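PDB 2Z4S: chromosomal replication initiator protein dnaA from Thermotoga maritima, which binds the chromosomal replication origin in its ATP-bound form and oligomerises there as a right-handed spiral filament to initiate DNA replication. Local coordinates for residues L206-F217 with L241-R251. Numbering follows the deposited sequence.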
loop_
_atom_site.group_PDB
_atom_site.type_symbol
_atom_site.label_atom_id
_atom_site.label_comp_id
_atom_site.label_asym_id
_atom_site.label_seq_id
_atom_site.Cartn_x
_atom_site.Cartn_y
_atom_site.Cartn_z
ATOM N N LEU A 206 -1.949 13.035 -7.718
ATOM C CA LEU A 206 -2.826 14.183 -7.858
ATOM C C LEU A 206 -2.118 15.533 -7.742
ATOM O O LEU A 206 -2.762 16.582 -7.718
ATOM C CB LEU A 206 -3.960 14.086 -6.840
ATOM C CG LEU A 206 -5.109 13.185 -7.299
ATOM C CD1 LEU A 206 -4.560 11.880 -7.856
ATOM C CD2 LEU A 206 -6.060 12.939 -6.152
ATOM N N ILE A 207 -0.793 15.508 -7.667
ATOM C CA ILE A 207 -0.023 16.743 -7.598
ATOM C C ILE A 207 -0.236 17.500 -8.910
ATOM O O ILE A 207 -0.023 16.957 -9.997
ATOM C CB ILE A 207 1.468 16.445 -7.439
ATOM C CG1 ILE A 207 1.695 15.709 -6.127
ATOM C CG2 ILE A 207 2.264 17.727 -7.459
ATOM C CD1 ILE A 207 3.102 15.213 -5.968
ATOM N N GLY A 208 -0.661 18.754 -8.806
ATOM C CA GLY A 208 -0.904 19.538 -10.003
ATOM C C GLY A 208 -2.317 19.319 -10.512
ATOM O O GLY A 208 -2.977 20.247 -10.961
ATOM N N LYS A 209 -2.791 18.086 -10.426
ATOM C CA LYS A 209 -4.131 17.757 -10.883
ATOM C C LYS A 209 -5.201 18.437 -10.024
ATOM O O LYS A 209 -6.081 17.759 -9.494
ATOM C CB LYS A 209 -4.316 16.241 -10.828
ATOM C CG LYS A 209 -3.073 15.468 -11.220
ATOM C CD LYS A 209 -2.767 15.572 -12.704
ATOM C CE LYS A 209 -1.373 15.034 -13.014
ATOM N NZ LYS A 209 -1.062 14.994 -14.470
ATOM N N THR A 210 -5.144 19.764 -9.897
ATOM C CA THR A 210 -6.126 20.483 -9.069
ATOM C C THR A 210 -7.573 20.229 -9.481
ATOM O O THR A 210 -8.495 20.440 -8.686
ATOM C CB THR A 210 -5.876 22.029 -9.029
ATOM O OG1 THR A 210 -5.720 22.532 -10.362
ATOM C CG2 THR A 210 -4.629 22.354 -8.192
ATOM N N GLY A 211 -7.771 19.777 -10.715
ATOM C CA GLY A 211 -9.120 19.479 -11.151
ATOM C C GLY A 211 -9.645 18.373 -10.253
ATOM O O GLY A 211 -10.581 18.574 -9.461
ATOM N N VAL A 212 -9.014 17.203 -10.370
ATOM C CA VAL A 212 -9.362 16.033 -9.568
ATOM C C VAL A 212 -9.313 16.367 -8.083
ATOM O O VAL A 212 -10.207 15.982 -7.331
ATOM C CB VAL A 212 -8.389 14.864 -9.819
ATOM C CG1 VAL A 212 -8.550 13.813 -8.730
ATOM C CG2 VAL A 212 -8.664 14.237 -11.176
ATOM N N GLN A 213 -8.266 17.076 -7.667
ATOM C CA GLN A 213 -8.119 17.450 -6.270
ATOM C C GLN A 213 -9.421 17.999 -5.696
ATOM O O GLN A 213 -9.866 17.592 -4.614
ATOM C CB GLN A 213 -6.997 18.473 -6.110
ATOM C CG GLN A 213 -5.612 17.870 -6.241
ATOM C CD GLN A 213 -4.513 18.840 -5.858
ATOM O OE1 GLN A 213 -4.633 19.564 -4.869
ATOM N NE2 GLN A 213 -3.425 18.851 -6.629
ATOM N N THR A 214 -10.043 18.911 -6.428
ATOM C CA THR A 214 -11.296 19.500 -5.980
ATOM C C THR A 214 -12.389 18.452 -5.797
ATOM O O THR A 214 -13.045 18.416 -4.761
ATOM C CB THR A 214 -11.781 20.567 -6.973
ATOM O OG1 THR A 214 -10.925 21.710 -6.890
ATOM C CG2 THR A 214 -13.210 20.979 -6.666
ATOM N N GLU A 215 -12.583 17.607 -6.806
ATOM C CA GLU A 215 -13.610 16.571 -6.750
ATOM C C GLU A 215 -13.358 15.614 -5.584
ATOM O O GLU A 215 -14.293 15.238 -4.869
ATOM C CB GLU A 215 -13.646 15.804 -8.082
ATOM C CG GLU A 215 -14.698 14.682 -8.199
ATOM C CD GLU A 215 -16.123 15.158 -7.951
ATOM O OE1 GLU A 215 -16.455 16.293 -8.357
ATOM O OE2 GLU A 215 -16.915 14.389 -7.360
ATOM N N LEU A 216 -12.095 15.229 -5.397
ATOM C CA LEU A 216 -11.721 14.322 -4.317
ATOM C C LEU A 216 -12.143 14.995 -3.026
ATOM O O LEU A 216 -12.760 14.368 -2.159
ATOM C CB LEU A 216 -10.205 14.093 -4.296
ATOM C CG LEU A 216 -9.644 12.745 -3.826
ATOM C CD1 LEU A 216 -8.198 12.940 -3.446
ATOM C CD2 LEU A 216 -10.410 12.218 -2.651
ATOM N N PHE A 217 -11.808 16.280 -2.924
ATOM C CA PHE A 217 -12.140 17.101 -1.762
ATOM C C PHE A 217 -13.571 16.908 -1.251
ATOM O O PHE A 217 -13.782 16.641 -0.068
ATOM C CB PHE A 217 -11.931 18.580 -2.087
ATOM C CG PHE A 217 -12.272 19.496 -0.952
ATOM C CD1 PHE A 217 -11.414 19.625 0.134
ATOM C CD2 PHE A 217 -13.474 20.188 -0.941
ATOM C CE1 PHE A 217 -11.752 20.430 1.221
ATOM C CE2 PHE A 217 -13.821 20.991 0.138
ATOM C CZ PHE A 217 -12.956 21.112 1.223
ATOM N N LEU A 241 3.311 17.679 0.345
ATOM C CA LEU A 241 2.678 17.434 -0.949
ATOM C C LEU A 241 2.596 18.714 -1.799
ATOM O O LEU A 241 1.706 19.554 -1.609
ATOM C CB LEU A 241 1.266 16.874 -0.766
ATOM C CG LEU A 241 1.051 15.371 -0.611
ATOM C CD1 LEU A 241 -0.437 15.079 -0.665
ATOM C CD2 LEU A 241 1.756 14.622 -1.718
ATOM N N SER A 242 3.519 18.843 -2.751
ATOM C CA SER A 242 3.570 20.005 -3.638
ATOM C C SER A 242 2.302 20.134 -4.484
ATOM O O SER A 242 1.670 19.127 -4.828
ATOM C CB SER A 242 4.771 19.903 -4.581
ATOM O OG SER A 242 4.399 19.307 -5.812
ATOM N N GLU A 243 1.952 21.377 -4.825
ATOM C CA GLU A 243 0.775 21.684 -5.642
ATOM C C GLU A 243 -0.472 20.976 -5.124
ATOM O O GLU A 243 -1.108 20.193 -5.835
ATOM C CB GLU A 243 1.036 21.307 -7.109
ATOM C CG GLU A 243 2.227 22.037 -7.714
ATOM C CD GLU A 243 2.453 21.719 -9.183
ATOM O OE1 GLU A 243 1.530 21.935 -9.993
ATOM O OE2 GLU A 243 3.562 21.264 -9.534
ATOM N N PHE A 244 -0.822 21.267 -3.879
ATOM C CA PHE A 244 -1.985 20.646 -3.271
ATOM C C PHE A 244 -2.881 21.625 -2.506
ATOM O O PHE A 244 -2.422 22.372 -1.635
ATOM C CB PHE A 244 -1.535 19.514 -2.333
ATOM C CG PHE A 244 -1.929 18.141 -2.804
ATOM C CD1 PHE A 244 -1.250 17.527 -3.846
ATOM C CD2 PHE A 244 -3.010 17.481 -2.225
ATOM C CE1 PHE A 244 -1.642 16.275 -4.307
ATOM C CE2 PHE A 244 -3.410 16.235 -2.674
ATOM C CZ PHE A 244 -2.729 15.629 -3.716
ATOM N N GLN A 245 -4.167 21.606 -2.832
ATOM C CA GLN A 245 -5.133 22.466 -2.169
ATOM C C GLN A 245 -5.083 22.293 -0.644
ATOM O O GLN A 245 -5.422 21.238 -0.119
ATOM C CB GLN A 245 -6.540 22.158 -2.693
ATOM C CG GLN A 245 -6.744 22.573 -4.143
ATOM C CD GLN A 245 -8.024 22.020 -4.757
ATOM O OE1 GLN A 245 -9.071 21.964 -4.109
ATOM N NE2 GLN A 245 -7.946 21.620 -6.028
ATOM N N ASP A 246 -4.652 23.337 0.056
ATOM C CA ASP A 246 -4.563 23.322 1.512
ATOM C C ASP A 246 -5.799 22.724 2.171
ATOM O O ASP A 246 -5.710 22.113 3.234
ATOM C CB ASP A 246 -4.389 24.744 2.041
ATOM C CG ASP A 246 -3.256 25.482 1.370
ATOM O OD1 ASP A 246 -2.089 25.089 1.584
ATOM O OD2 ASP A 246 -3.534 26.451 0.625
ATOM N N ARG A 247 -6.960 22.916 1.562
ATOM C CA ARG A 247 -8.178 22.380 2.144
ATOM C C ARG A 247 -8.178 20.864 2.113
ATOM O O ARG A 247 -8.746 20.225 2.995
ATOM C CB ARG A 247 -9.408 22.922 1.422
ATOM C CG ARG A 247 -9.339 22.834 -0.078
ATOM C CD ARG A 247 -10.665 23.249 -0.679
ATOM N NE ARG A 247 -10.699 22.984 -2.109
ATOM C CZ ARG A 247 -11.798 23.042 -2.849
ATOM N NH1 ARG A 247 -12.953 23.363 -2.284
ATOM N NH2 ARG A 247 -11.741 22.763 -4.145
ATOM N N LEU A 248 -7.548 20.292 1.092
ATOM C CA LEU A 248 -7.444 18.845 0.983
ATOM C C LEU A 248 -6.420 18.404 2.021
ATOM O O LEU A 248 -6.712 17.585 2.896
ATOM C CB LEU A 248 -6.945 18.446 -0.394
ATOM C CG LEU A 248 -7.895 17.573 -1.198
ATOM C CD1 LEU A 248 -7.104 16.948 -2.337
ATOM C CD2 LEU A 248 -8.524 16.500 -0.324
ATOM N N VAL A 249 -5.217 18.962 1.909
ATOM C CA VAL A 249 -4.126 18.668 2.832
ATOM C C VAL A 249 -4.605 18.773 4.280
ATOM O O VAL A 249 -4.143 18.051 5.157
ATOM C CB VAL A 249 -2.963 19.646 2.624
ATOM C CG1 VAL A 249 -1.778 19.233 3.472
ATOM C CG2 VAL A 249 -2.589 19.693 1.155
ATOM N N SER A 250 -5.535 19.683 4.528
ATOM C CA SER A 250 -6.074 19.856 5.863
ATOM C C SER A 250 -7.006 18.677 6.196
ATOM O O SER A 250 -7.183 18.311 7.365
ATOM C CB SER A 250 -6.832 21.178 5.939
ATOM O OG SER A 250 -7.876 21.195 4.982
ATOM N N ARG A 251 -7.600 18.088 5.162
ATOM C CA ARG A 251 -8.480 16.938 5.348
ATOM C C ARG A 251 -7.629 15.706 5.687
ATOM O O ARG A 251 -8.078 14.791 6.384
ATOM C CB ARG A 251 -9.273 16.645 4.068
ATOM C CG ARG A 251 -10.099 17.798 3.531
ATOM C CD ARG A 251 -11.578 17.710 3.922
ATOM N NE ARG A 251 -11.902 18.464 5.127
ATOM C CZ ARG A 251 -11.737 19.778 5.266
ATOM N NH1 ARG A 251 -11.244 20.504 4.268
ATOM N NH2 ARG A 251 -12.065 20.368 6.411
#
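The buried amide of Gln213 bridges the backbone of Glu243 and Gln245. Gln213 OE1 accepts from Gln245 N at 2.9 Å, almost straight along the C=O axis. Gln213 NE2 donates to Glu243 O at 2.8 Å; the acceptor lies near the amide plane and the donor in the carbonyl plane of Glu243. The same NE2 also donates to Leu206 O, just ahead of helix 210-224. Both ends of the amide are therefore satisfied, and its rotation is fixed. Glu243 O takes a second, weak bond from Gly208 N. The Gln213 amide also stacks on the Phe244 ring, planes 20° apart. Leu241 CD1 covers the opposite face of that ring.

A second polar group is built on Gln245, the N-cap of helix 246-253. Gln245 NE2 donates to Thr214 OG1 at 3.1 Å. Gln245 OE1 receives both NE and NH2 of Arg247, a side-on grip on one atom. This holds the guanidinium flat on Phe217, with centres 4.1 Å apart and planes at 23°. Arg247 CD sits over the middle of the same face. With chi1 at 179°, the Phe217 ring swings away from its own backbone N and meets Arg247. Leu248 packs its branches against CB and the backbone of Phe217 and against Leu216 CD1.

The two helices flank strand 229-234 in sequence. The contact joins helix 210-224 to the loop and helix following that strand, within the parallel-sheet P-loop core of the AAA+ domain.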